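Reticulocyte binding protein (Streptococcus agalactiae COH1, PDB 3FAW) is a cell-wall-anchored streptococcal pullulanase that probably hydrolyses alpha-1,6-glucosidic linkages of pullulan and related alpha-glucans. Local coordinates at residues 517-520 with 521-525; 528-531 with 532-535; 440-443 with 444-448; 461-464 with 465-468; 45-48 with 49-52. One frame throughout, in Å; residues are numbered along the deposited sequence.

Contact 1 of 5, residues 517-520 with 521-525; sequences SDDI and RNSLK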
loop_
_atom_site.group_PDB
_atom_site.type_symbol
_atom_site.label_atom_id
_atom_site.label_comp_id
_atom_site.label_asym_id
_atom_site.label_seq_id
_atom_site.Cartn_x
_atom_site.Cartn_y
_atom_site.Cartn_z
ATOM N N SER A 517 -0.251 12.786 3.269
ATOM C CA SER A 517 0.367 14.070 3.560
ATOM C C SER A 517 1.432 13.943 4.649
ATOM O O SER A 517 1.134 14.015 5.844
ATOM C CB SER A 517 -0.688 15.097 3.969
ATOM O OG SER A 517 -0.095 16.364 4.202
ATOM N N ASP A 518 2.680 13.763 4.226
ATOM C CA ASP A 518 3.806 13.734 5.165
ATOM C C ASP A 518 4.045 15.090 5.848
ATOM O O ASP A 518 4.616 15.143 6.938
ATOM C CB ASP A 518 5.095 13.207 4.500
ATOM C CG ASP A 518 5.443 13.913 3.193
ATOM O OD1 ASP A 518 4.556 14.496 2.537
ATOM O OD2 ASP A 518 6.626 13.854 2.802
ATOM N N ASP A 519 3.587 16.172 5.218
ATOM C CA ASP A 519 3.731 17.523 5.764
ATOM C C ASP A 519 2.940 17.726 7.062
ATOM O O ASP A 519 3.472 18.263 8.034
ATOM C CB ASP A 519 3.297 18.566 4.729
ATOM C CG ASP A 519 3.887 19.940 4.992
ATOM O OD1 ASP A 519 5.072 20.017 5.366
ATOM O OD2 ASP A 519 3.174 20.946 4.795
ATOM N N ILE A 520 1.676 17.310 7.079
ATOM C CA ILE A 520 0.869 17.407 8.301
ATOM C C ILE A 520 1.385 16.432 9.370
ATOM O O ILE A 520 1.389 16.756 10.558
ATOM C CB ILE A 520 -0.656 17.201 8.041
ATOM C CG1 ILE A 520 -1.465 17.665 9.264
ATOM C CG2 ILE A 520 -0.973 15.750 7.704
ATOM C CD1 ILE A 520 -2.978 17.656 9.067
ATOM N N ARG A 521 1.826 15.249 8.944
ATOM C CA ARG A 521 2.460 14.287 9.852
ATOM C C ARG A 521 3.651 14.939 10.564
ATOM O O ARG A 521 3.661 15.048 11.793
ATOM C CB ARG A 521 2.909 13.040 9.078
ATOM C CG ARG A 521 3.657 11.984 9.903
ATOM C CD ARG A 521 4.371 10.993 8.992
ATOM N NE ARG A 521 5.621 11.536 8.450
ATOM C CZ ARG A 521 6.312 11.010 7.434
ATOM N NH1 ARG A 521 5.888 9.917 6.813
ATOM N NH2 ARG A 521 7.438 11.588 7.022
ATOM N N ASN A 522 4.628 15.395 9.779
ATOM C CA ASN A 522 5.849 16.011 10.313
ATOM C C ASN A 522 5.575 17.212 11.209
ATOM O O ASN A 522 6.120 17.310 12.314
ATOM C CB ASN A 522 6.778 16.449 9.174
ATOM C CG ASN A 522 7.418 15.280 8.455
ATOM O OD1 ASN A 522 7.258 14.129 8.849
ATOM N ND2 ASN A 522 8.155 15.577 7.392
ATOM N N SER A 523 4.734 18.125 10.724
ATOM C CA SER A 523 4.438 19.360 11.450
ATOM C C SER A 523 3.795 19.101 12.817
ATOM O O SER A 523 4.109 19.790 13.791
ATOM C CB SER A 523 3.537 20.268 10.613
ATOM O OG SER A 523 4.186 20.663 9.417
ATOM N N LEU A 524 2.910 18.107 12.889
ATOM C CA LEU A 524 2.199 17.799 14.140
ATOM C C LEU A 524 2.997 16.942 15.129
ATOM O O LEU A 524 2.949 17.197 16.333
ATOM C CB LEU A 524 0.856 17.120 13.849
ATOM C CG LEU A 524 -0.224 17.947 13.140
ATOM C CD1 LEU A 524 -1.581 17.248 13.249
ATOM C CD2 LEU A 524 -0.308 19.364 13.693
ATOM N N LYS A 525 3.709 15.925 14.641
ATOM C CA LYS A 525 4.385 14.970 15.547
ATOM C C LYS A 525 5.688 14.343 15.021
ATOM O O LYS A 525 6.111 13.298 15.513
ATOM C CB LYS A 525 3.399 13.865 15.981
ATOM C CG LYS A 525 2.530 13.278 14.867
ATOM C CD LYS A 525 3.322 12.536 13.792
ATOM C CE LYS A 525 3.947 11.242 14.321
ATOM N NZ LYS A 525 4.484 10.403 13.222
HETATM O O HOH W 1 8.182 11.308 3.727
#
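The backbone from D518 onward coils into a helix whose carbonyls accept from amides four residues ahead, as in N522 N to D518 O at 2.9 Å, while the bond from R521 N to S517 O at the start is weak. S517 holds the N-cap position. On one side of this first turn R521 folds back over D518: its chain bends at chi3 (79°), which brings one guanidinium face over D518 CB, 3.8 Å from NH2 and displaced toward the rim of the group. The edge of the same guanidinium is turned to N522, where NE and NH2 both donate to OD1, each at 3.1 Å. OD1 lies almost in the guanidinium plane, yet both nitrogens reach it from one face of its own carbonyl plane. A water links D518 OD2 to R521 NH2, weakly on the arginine side, and Y569 takes the other terminal nitrogen, NH1, so several partners fix the rotation of the group. Helix 518-525 directly follows strand 513-516 of the closed eight-stranded parallel barrel, the TIM barrel of the alpha-amylase fold, and the D518 carboxylate is held by N557 and Q504. S523 illustrates how a hydroxyl joins the helical pattern: with OG beside its own backbone N (chi1 -63°), it donates to D519 O at 2.9 Å, from the face of that carbonyl opposite to S523 N. Deeper in, I520 and L524 run side by side, CG1 to CD1 4.0 Å, and pack against I608 and M607 of helix 590-609.

Contact 2 of 5, residues 528-531 with 532-535; sequences FPNE and GTPA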
loop_
_atom_site.group_PDB
_atom_site.type_symbol
_atom_site.label_atom_id
_atom_site.label_comp_id
_atom_site.label_asym_id
_atom_site.label_seq_id
_atom_site.Cartn_x
_atom_site.Cartn_y
_atom_site.Cartn_z
ATOM N N PHE A 528 10.065 11.264 8.986
ATOM C CA PHE A 528 11.278 11.296 8.163
ATOM C C PHE A 528 11.514 12.700 7.583
ATOM O O PHE A 528 10.569 13.336 7.108
ATOM C CB PHE A 528 11.177 10.276 7.030
ATOM C CG PHE A 528 12.413 10.193 6.174
ATOM C CD1 PHE A 528 13.492 9.407 6.563
ATOM C CD2 PHE A 528 12.501 10.907 4.982
ATOM C CE1 PHE A 528 14.638 9.331 5.777
ATOM C CE2 PHE A 528 13.642 10.837 4.191
ATOM C CZ PHE A 528 14.712 10.044 4.589
ATOM N N PRO A 529 12.774 13.183 7.599
ATOM C CA PRO A 529 14.008 12.547 8.071
ATOM C C PRO A 529 14.347 12.746 9.558
ATOM O O PRO A 529 15.435 12.352 9.980
ATOM C CB PRO A 529 15.072 13.220 7.202
ATOM C CG PRO A 529 14.556 14.605 7.014
ATOM C CD PRO A 529 13.049 14.526 7.051
ATOM N N ASN A 530 13.438 13.329 10.342
ATOM C CA ASN A 530 13.733 13.692 11.734
ATOM C C ASN A 530 12.691 13.205 12.752
ATOM O O ASN A 530 12.157 14.001 13.522
ATOM C CB ASN A 530 13.893 15.219 11.852
ATOM C CG ASN A 530 14.979 15.775 10.939
ATOM O OD1 ASN A 530 14.784 16.797 10.280
ATOM N ND2 ASN A 530 16.127 15.107 10.901
ATOM N N GLU A 531 12.416 11.900 12.770
ATOM C CA GLU A 531 11.464 11.333 13.737
ATOM C C GLU A 531 11.973 11.504 15.176
ATOM O O GLU A 531 13.136 11.211 15.474
ATOM C CB GLU A 531 11.180 9.849 13.459
ATOM C CG GLU A 531 9.987 9.306 14.255
ATOM C CD GLU A 531 9.647 7.855 13.944
ATOM O OE1 GLU A 531 10.550 6.996 14.012
ATOM O OE2 GLU A 531 8.464 7.573 13.655
ATOM N N GLY A 532 11.093 11.976 16.058
ATOM C CA GLY A 532 11.448 12.234 17.455
ATOM C C GLY A 532 11.756 13.689 17.770
ATOM O O GLY A 532 11.950 14.041 18.930
ATOM N N THR A 533 11.805 14.542 16.749
ATOM C CA THR A 533 11.996 15.977 16.957
ATOM C C THR A 533 10.692 16.618 17.429
ATOM O O THR A 533 9.636 16.341 16.864
ATOM C CB THR A 533 12.457 16.676 15.671
ATOM O OG1 THR A 533 13.591 15.987 15.137
ATOM C CG2 THR A 533 12.839 18.128 15.954
ATOM N N PRO A 534 10.754 17.461 18.480
ATOM C CA PRO A 534 9.549 18.158 18.952
ATOM C C PRO A 534 8.806 18.920 17.846
ATOM O O PRO A 534 9.426 19.632 17.056
ATOM C CB PRO A 534 10.096 19.129 20.005
ATOM C CG PRO A 534 11.337 18.494 20.492
ATOM C CD PRO A 534 11.929 17.788 19.309
ATOM N N ALA A 535 7.486 18.744 17.800
ATOM C CA ALA A 535 6.625 19.382 16.808
ATOM C C ALA A 535 5.386 19.940 17.519
ATOM O O ALA A 535 5.425 20.149 18.731
ATOM C CB ALA A 535 6.245 18.386 15.717
#
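T533 sets its hydroxyl over the start of its own turn, OG1 lying 3.4 Å from N530 CB and donating to N530 O at 2.9 Å. The backbone amide of T533 is bonded to the same oxygen, more loosely at 3.3 Å, so that one carbonyl accepts two donors from a single residue. Both arrive from the same face of the N530 carbonyl: the amide is tilted from its plane, and the hydroxyl stands farther above it, 38° out. The threonine torsion makes this double grip possible, because at chi1 -52° OG1 sits next to the residue's own N and the two donors are presented together. At the two corners of the turn the residues behave differently. E531 stretches away in an extended chain, with only CB and CG lying along G532 N, each at 3.4 Å, and its carboxylate is engaged elsewhere through OE2 to the backbone N of L576. G532 follows with a positive phi of 99°, a backbone region that glycine adopts easily. Its amide donates to S526 OG, which fastens the corner to the chain shortly before residues 528-531. Four residues closed by a bond from the amide of T533 to the carbonyl of N530, with glycine at the third position, form a classic type II beta turn, here lying at the surface in the loop between helix 518-525 and strand 542-543.

Contact 3 of 5, residues 440-443 with 444-448; sequences DSIK and YLTSE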
loop_
_atom_site.group_PDB
_atom_site.type_symbol
_atom_site.label_atom_id
_atom_site.label_comp_id
_atom_site.label_asym_id
_atom_site.label_seq_id
_atom_site.Cartn_x
_atom_site.Cartn_y
_atom_site.Cartn_z
ATOM N N ASP A 440 -5.542 -5.734 -14.476
ATOM C CA ASP A 440 -6.387 -6.936 -14.414
ATOM C C ASP A 440 -6.607 -7.422 -12.980
ATOM O O ASP A 440 -7.699 -7.880 -12.650
ATOM C CB ASP A 440 -5.804 -8.091 -15.239
ATOM C CG ASP A 440 -5.741 -7.792 -16.727
ATOM O OD1 ASP A 440 -6.516 -6.947 -17.232
ATOM O OD2 ASP A 440 -4.895 -8.418 -17.394
ATOM N N SER A 441 -5.575 -7.341 -12.140
ATOM C CA SER A 441 -5.708 -7.728 -10.732
ATOM C C SER A 441 -6.616 -6.760 -9.969
ATOM O O SER A 441 -7.433 -7.185 -9.154
ATOM C CB SER A 441 -4.341 -7.848 -10.047
ATOM O OG SER A 441 -3.499 -6.760 -10.374
ATOM N N ILE A 442 -6.488 -5.466 -10.250
ATOM C CA ILE A 442 -7.378 -4.468 -9.656
ATOM C C ILE A 442 -8.833 -4.721 -10.072
ATOM O O ILE A 442 -9.741 -4.630 -9.248
ATOM C CB ILE A 442 -6.951 -3.023 -10.024
ATOM C CG1 ILE A 442 -5.646 -2.644 -9.308
ATOM C CG2 ILE A 442 -8.057 -2.025 -9.670
ATOM C CD1 ILE A 442 -5.793 -2.347 -7.817
ATOM N N LYS A 443 -9.052 -5.057 -11.341
ATOM C CA LYS A 443 -10.398 -5.376 -11.836
ATOM C C LYS A 443 -10.948 -6.665 -11.228
ATOM O O LYS A 443 -12.133 -6.747 -10.892
ATOM C CB LYS A 443 -10.398 -5.512 -13.362
ATOM C CG LYS A 443 -10.275 -4.200 -14.121
ATOM C CD LYS A 443 -9.973 -4.446 -15.593
ATOM C CE LYS A 443 -11.171 -5.021 -16.337
ATOM N NZ LYS A 443 -10.777 -5.564 -17.662
ATOM N N TYR A 444 -10.090 -7.673 -11.107
ATOM C CA TYR A 444 -10.480 -8.951 -10.510
ATOM C C TYR A 444 -10.840 -8.781 -9.033
ATOM O O TYR A 444 -11.920 -9.193 -8.603
ATOM C CB TYR A 444 -9.371 -9.998 -10.683
ATOM C CG TYR A 444 -9.558 -11.238 -9.830
ATOM C CD1 TYR A 444 -10.497 -12.211 -10.165
ATOM C CD2 TYR A 444 -8.800 -11.430 -8.681
ATOM C CE1 TYR A 444 -10.666 -13.353 -9.372
ATOM C CE2 TYR A 444 -8.960 -12.560 -7.889
ATOM C CZ TYR A 444 -9.893 -13.515 -8.231
ATOM O OH TYR A 444 -10.039 -14.634 -7.429
ATOM N N LEU A 445 -9.947 -8.160 -8.267
ATOM C CA LEU A 445 -10.208 -7.911 -6.849
ATOM C C LEU A 445 -11.475 -7.079 -6.639
ATOM O O LEU A 445 -12.274 -7.383 -5.751
ATOM C CB LEU A 445 -9.005 -7.242 -6.177
ATOM C CG LEU A 445 -7.743 -8.117 -6.111
ATOM C CD1 LEU A 445 -6.513 -7.304 -5.684
ATOM C CD2 LEU A 445 -7.959 -9.319 -5.194
ATOM N N THR A 446 -11.672 -6.052 -7.467
ATOM C CA THR A 446 -12.860 -5.203 -7.352
ATOM C C THR A 446 -14.146 -5.985 -7.609
ATOM O O THR A 446 -15.044 -5.996 -6.775
ATOM C CB THR A 446 -12.826 -4.002 -8.329
ATOM O OG1 THR A 446 -11.628 -3.247 -8.133
ATOM C CG2 THR A 446 -14.023 -3.094 -8.100
ATOM N N SER A 447 -14.226 -6.633 -8.768
ATOM C CA SER A 447 -15.463 -7.278 -9.201
ATOM C C SER A 447 -15.734 -8.609 -8.483
ATOM O O SER A 447 -16.888 -8.929 -8.200
ATOM C CB SER A 447 -15.470 -7.476 -10.725
ATOM O OG SER A 447 -14.435 -8.349 -11.134
ATOM N N GLU A 448 -14.680 -9.369 -8.186
ATOM C CA GLU A 448 -14.837 -10.681 -7.542
ATOM C C GLU A 448 -15.074 -10.565 -6.032
ATOM O O GLU A 448 -15.992 -11.185 -5.498
ATOM C CB GLU A 448 -13.615 -11.570 -7.808
ATOM C CG GLU A 448 -13.820 -13.040 -7.443
ATOM C CD GLU A 448 -15.011 -13.658 -8.154
ATOM O OE1 GLU A 448 -15.131 -13.475 -9.382
ATOM O OE2 GLU A 448 -15.830 -14.325 -7.488
#
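Residues 440-443 and 444-448 are successive turns of one regular helix, in which Y444 N bonds to D440 O and L445 N to S441 O, the latter at 2.8 Å and nearly straight at 171°. This is helix 432-449 of the TIM barrel, running just before strand 453-456, and it shows how hydroxyl side chains can double the bonds of a helix. T446 OG1 lies beside its own backbone N (chi1 -55°) and donates to I442 O at 2.6 Å; T446 N reaches that oxygen from the opposite face of the carbonyl plane. I442 CG2 comes within 4.1 Å of OG1, where the two side chains cross obliquely. I442, L445 and T446 all pack on F454 of the neighbouring strand. L445 lays its branch point over the preceding turn, with CG 3.2 Å from S441 O. At the edge of the Y444 ring, near its plane, lies the same S441 O, while the ring itself reaches out to K222 and P246. S447 repeats the threonine's paired hydrogen bonds to one carbonyl with another torsion, chi1 63°, its OG lying 2.8 Å from K443 O.

Contact 4 of 5, residues 461-464 with 465-468; sequences DHDA and AAIE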
loop_
_atom_site.group_PDB
_atom_site.type_symbol
_atom_site.label_atom_id
_atom_site.label_comp_id
_atom_site.label_asym_id
_atom_site.label_seq_id
_atom_site.Cartn_x
_atom_site.Cartn_y
_atom_site.Cartn_z
ATOM N N ASP A 461 6.667 4.967 -7.496
ATOM C CA ASP A 461 7.451 4.119 -8.398
ATOM C C ASP A 461 6.769 3.925 -9.751
ATOM O O ASP A 461 7.428 3.600 -10.740
ATOM C CB ASP A 461 7.688 2.732 -7.774
ATOM C CG ASP A 461 8.847 2.709 -6.799
ATOM O OD1 ASP A 461 9.285 3.787 -6.352
ATOM O OD2 ASP A 461 9.319 1.598 -6.474
ATOM N N HIS A 462 5.449 4.106 -9.785
ATOM C CA HIS A 462 4.662 3.839 -10.981
ATOM C C HIS A 462 4.437 5.068 -11.841
ATOM O O HIS A 462 4.401 6.195 -11.350
ATOM C CB HIS A 462 3.308 3.243 -10.596
ATOM C CG HIS A 462 3.414 1.874 -10.007
ATOM N ND1 HIS A 462 3.683 0.679 -10.584
ATOM C CD2 HIS A 462 3.268 1.628 -8.659
ATOM C CE1 HIS A 462 3.688 -0.261 -9.585
ATOM N NE2 HIS A 462 3.437 0.336 -8.434
ATOM N N ASP A 463 4.290 4.822 -13.138
ATOM C CA ASP A 463 3.812 5.823 -14.073
ATOM C C ASP A 463 2.364 6.178 -13.743
ATOM O O ASP A 463 1.566 5.310 -13.365
ATOM C CB ASP A 463 3.924 5.316 -15.522
ATOM C CG ASP A 463 3.186 4.002 -15.747
ATOM O OD1 ASP A 463 3.623 2.975 -15.193
ATOM O OD2 ASP A 463 2.175 3.994 -16.479
ATOM N N ALA A 464 2.032 7.456 -13.892
ATOM C CA ALA A 464 0.682 7.951 -13.631
ATOM C C ALA A 464 -0.363 7.308 -14.547
ATOM O O ALA A 464 -1.501 7.093 -14.131
ATOM C CB ALA A 464 0.646 9.471 -13.771
ATOM N N ALA A 465 0.033 6.998 -15.784
ATOM C CA ALA A 465 -0.872 6.395 -16.771
ATOM C C ALA A 465 -1.451 5.041 -16.340
ATOM O O ALA A 465 -2.641 4.774 -16.554
ATOM C CB ALA A 465 -0.163 6.261 -18.122
ATOM N N ALA A 466 -0.617 4.191 -15.742
ATOM C CA ALA A 466 -1.065 2.873 -15.269
ATOM C C ALA A 466 -2.053 2.983 -14.101
ATOM O O ALA A 466 -3.046 2.255 -14.044
ATOM C CB ALA A 466 0.136 2.010 -14.874
ATOM N N ILE A 467 -1.785 3.901 -13.178
ATOM C CA ILE A 467 -2.651 4.094 -12.011
ATOM C C ILE A 467 -3.955 4.792 -12.416
ATOM O O ILE A 467 -5.026 4.469 -11.885
ATOM C CB ILE A 467 -1.942 4.888 -10.884
ATOM C CG1 ILE A 467 -0.588 4.256 -10.532
ATOM C CG2 ILE A 467 -2.819 4.943 -9.637
ATOM C CD1 ILE A 467 -0.664 2.789 -10.106
ATOM N N GLU A 468 -3.860 5.741 -13.351
ATOM C CA GLU A 468 -5.044 6.357 -13.964
ATOM C C GLU A 468 -5.967 5.294 -14.546
ATOM O O GLU A 468 -7.170 5.293 -14.287
ATOM C CB GLU A 468 -4.647 7.324 -15.089
ATOM C CG GLU A 468 -4.479 8.780 -14.668
ATOM C CD GLU A 468 -5.802 9.503 -14.419
ATOM O OE1 GLU A 468 -6.869 8.854 -14.460
ATOM O OE2 GLU A 468 -5.769 10.729 -14.179
#
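An aspartate N-cap opens helix 464-477: D463 stands just before the first turn and receives the amide of A466. Its OD2 lies 2.9 Å from A466 N, which meets it from well above the carboxylate plane, 51° out, and the bond is bent to 137°. The chi1 of 56° places CG between the backbone N and the carbonyl carbon, so that the carboxylate curls back over the end of the helix. OD2 also lies 3.3 Å from A466 CB, and A465 CB lies 3.6 Å from D463 OD2. The carboxylate has further partners in R435, a salt bridge through OD2, and T429, whose hydroxyl bonds to OD1. The positive end of the helix and the arginine would both be expected to favour its charged form. Regular bonding then begins with E468 N to A464 O at 2.8 Å. One residue before the cap, H462 crosses I467 at about a right angle, its CB 4.0 Å from CG1, while H462 ND1 is hydrogen-bonded to T429. The cap thus ends the loop that follows barrel strand 453-456, and A465, A466 and I467 lean on R435 and L438 of the adjacent helix 432-449.

Contact 5 of 5, residues 45-48 with 49-52; sequences QTDL and TSIQ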
loop_
_atom_site.group_PDB
_atom_site.type_symbol
_atom_site.label_atom_id
_atom_site.label_comp_id
_atom_site.label_asym_id
_atom_site.label_seq_id
_atom_site.Cartn_x
_atom_site.Cartn_y
_atom_site.Cartn_z
ATOM N N GLN A 45 16.551 -4.868 -31.705
ATOM C CA GLN A 45 15.567 -4.569 -32.748
ATOM C C GLN A 45 14.391 -3.797 -32.142
ATOM O O GLN A 45 13.735 -4.276 -31.210
ATOM C CB GLN A 45 15.072 -5.842 -33.441
ATOM C CG GLN A 45 14.204 -5.551 -34.676
ATOM C CD GLN A 45 13.883 -6.777 -35.508
ATOM O OE1 GLN A 45 14.408 -7.864 -35.272
ATOM N NE2 GLN A 45 13.005 -6.605 -36.492
ATOM N N THR A 46 14.132 -2.610 -32.697
ATOM C CA THR A 46 13.162 -1.660 -32.155
ATOM C C THR A 46 11.874 -1.568 -32.980
ATOM O O THR A 46 10.843 -1.123 -32.475
ATOM C CB THR A 46 13.791 -0.257 -32.064
ATOM O OG1 THR A 46 14.155 0.193 -33.378
ATOM C CG2 THR A 46 15.038 -0.286 -31.175
ATOM N N ASP A 47 11.937 -1.963 -34.250
ATOM C CA ASP A 47 10.736 -2.112 -35.080
ATOM C C ASP A 47 11.013 -3.062 -36.256
ATOM O O ASP A 47 12.086 -3.660 -36.333
ATOM C CB ASP A 47 10.192 -0.742 -35.539
ATOM C CG ASP A 47 11.116 -0.016 -36.504
ATOM O OD1 ASP A 47 11.902 -0.670 -37.219
ATOM O OD2 ASP A 47 11.036 1.226 -36.559
ATOM N N LEU A 48 10.052 -3.197 -37.167
ATOM C CA LEU A 48 10.171 -4.159 -38.264
ATOM C C LEU A 48 11.387 -3.905 -39.156
ATOM O O LEU A 48 11.994 -4.854 -39.658
ATOM C CB LEU A 48 8.887 -4.188 -39.108
ATOM C CG LEU A 48 7.643 -4.786 -38.436
ATOM C CD1 LEU A 48 6.440 -4.750 -39.383
ATOM C CD2 LEU A 48 7.895 -6.214 -37.959
ATOM N N THR A 49 11.749 -2.633 -39.334
ATOM C CA THR A 49 12.811 -2.251 -40.265
ATOM C C THR A 49 13.984 -1.498 -39.617
ATOM O O THR A 49 14.682 -0.745 -40.299
ATOM C CB THR A 49 12.235 -1.387 -41.412
ATOM O OG1 THR A 49 11.710 -0.165 -40.881
ATOM C CG2 THR A 49 11.127 -2.140 -42.161
ATOM N N SER A 50 14.216 -1.701 -38.320
ATOM C CA SER A 50 15.264 -0.945 -37.617
ATOM C C SER A 50 15.938 -1.709 -36.471
ATOM O O SER A 50 15.264 -2.309 -35.625
ATOM C CB SER A 50 14.701 0.381 -37.091
ATOM O OG SER A 50 15.747 1.262 -36.713
ATOM N N ILE A 51 17.272 -1.668 -36.459
ATOM C CA ILE A 51 18.082 -2.251 -35.388
ATOM C C ILE A 51 19.123 -1.245 -34.890
ATOM O O ILE A 51 19.886 -0.697 -35.682
ATOM C CB ILE A 51 18.809 -3.531 -35.862
ATOM C CG1 ILE A 51 17.800 -4.663 -36.085
ATOM C CG2 ILE A 51 19.879 -3.963 -34.848
ATOM C CD1 ILE A 51 18.426 -5.965 -36.545
ATOM N N GLN A 52 19.151 -1.003 -33.581
ATOM C CA GLN A 52 20.168 -0.129 -32.988
ATOM C C GLN A 52 21.313 -0.957 -32.402
ATOM O O GLN A 52 21.086 -1.853 -31.589
ATOM C CB GLN A 52 19.572 0.819 -31.935
ATOM C CG GLN A 52 18.838 0.169 -30.771
ATOM C CD GLN A 52 18.526 1.156 -29.659
ATOM O OE1 GLN A 52 18.303 2.345 -29.906
ATOM N NE2 GLN A 52 18.508 0.665 -28.424
#
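The D47 carboxylate takes the amide of T49 from above its plane, 37° out, at 2.9 Å from OD1, whereas the flat amide of Q45 uses its edge, NE2 donating in plane to D47 O at 3.1 Å. At that carbonyl the donor stands above the plane instead. The extended glutamine chain lies across I51, with CG 4.0 Å from I51 CG1, on the buried side of the hairpin. D47 and S50 project on the other side, and S50 CB comes 3.0 Å from D47 OD1, a tight packing. Residues 45-47 and 50-52 are antiparallel arms joined by a type I turn from D47 to S50, and a beta bulge shifts the register between the pairs Q45 with I51 and D47 with S50. T46 N bonds to S50 O at 3.2 Å. Farther from the turn T46 CG2 rests 3.8 Å from Q52 CG, the side chains crossing at about a right angle. Q45 NE2 also donates to F100 O, and I51 pairs with I96 of strand 93-98. Chemically, the bend is braced by side chains as well as backbone: a carboxylate holds the amide at the turn's third position, and a carboxamide ties the first residue's carbonyl back to the strand.

How the contacts relate
From the N terminus, contact 5 closes the hairpin between strands 40-47 and 50-55, in a separate beta domain, and touches none of the other four. Contacts 3 and 4 follow in the catalytic barrel, before and after strand 453-456 in the chain: contact 3 within the helix preceding it, contact 4 capping the helix after it, with centres about 17 Å apart. Contact 1 begins the helix that follows strand 513-516, and contact 2 closes a turn in the loop beyond. All are strictly in series, so none nests in or crosses another. Only contacts 1 and 2 touch, with A535 CB packing 3.2 Å from S523 O; contact 3 lies on the opposite side of the chain's centre from both.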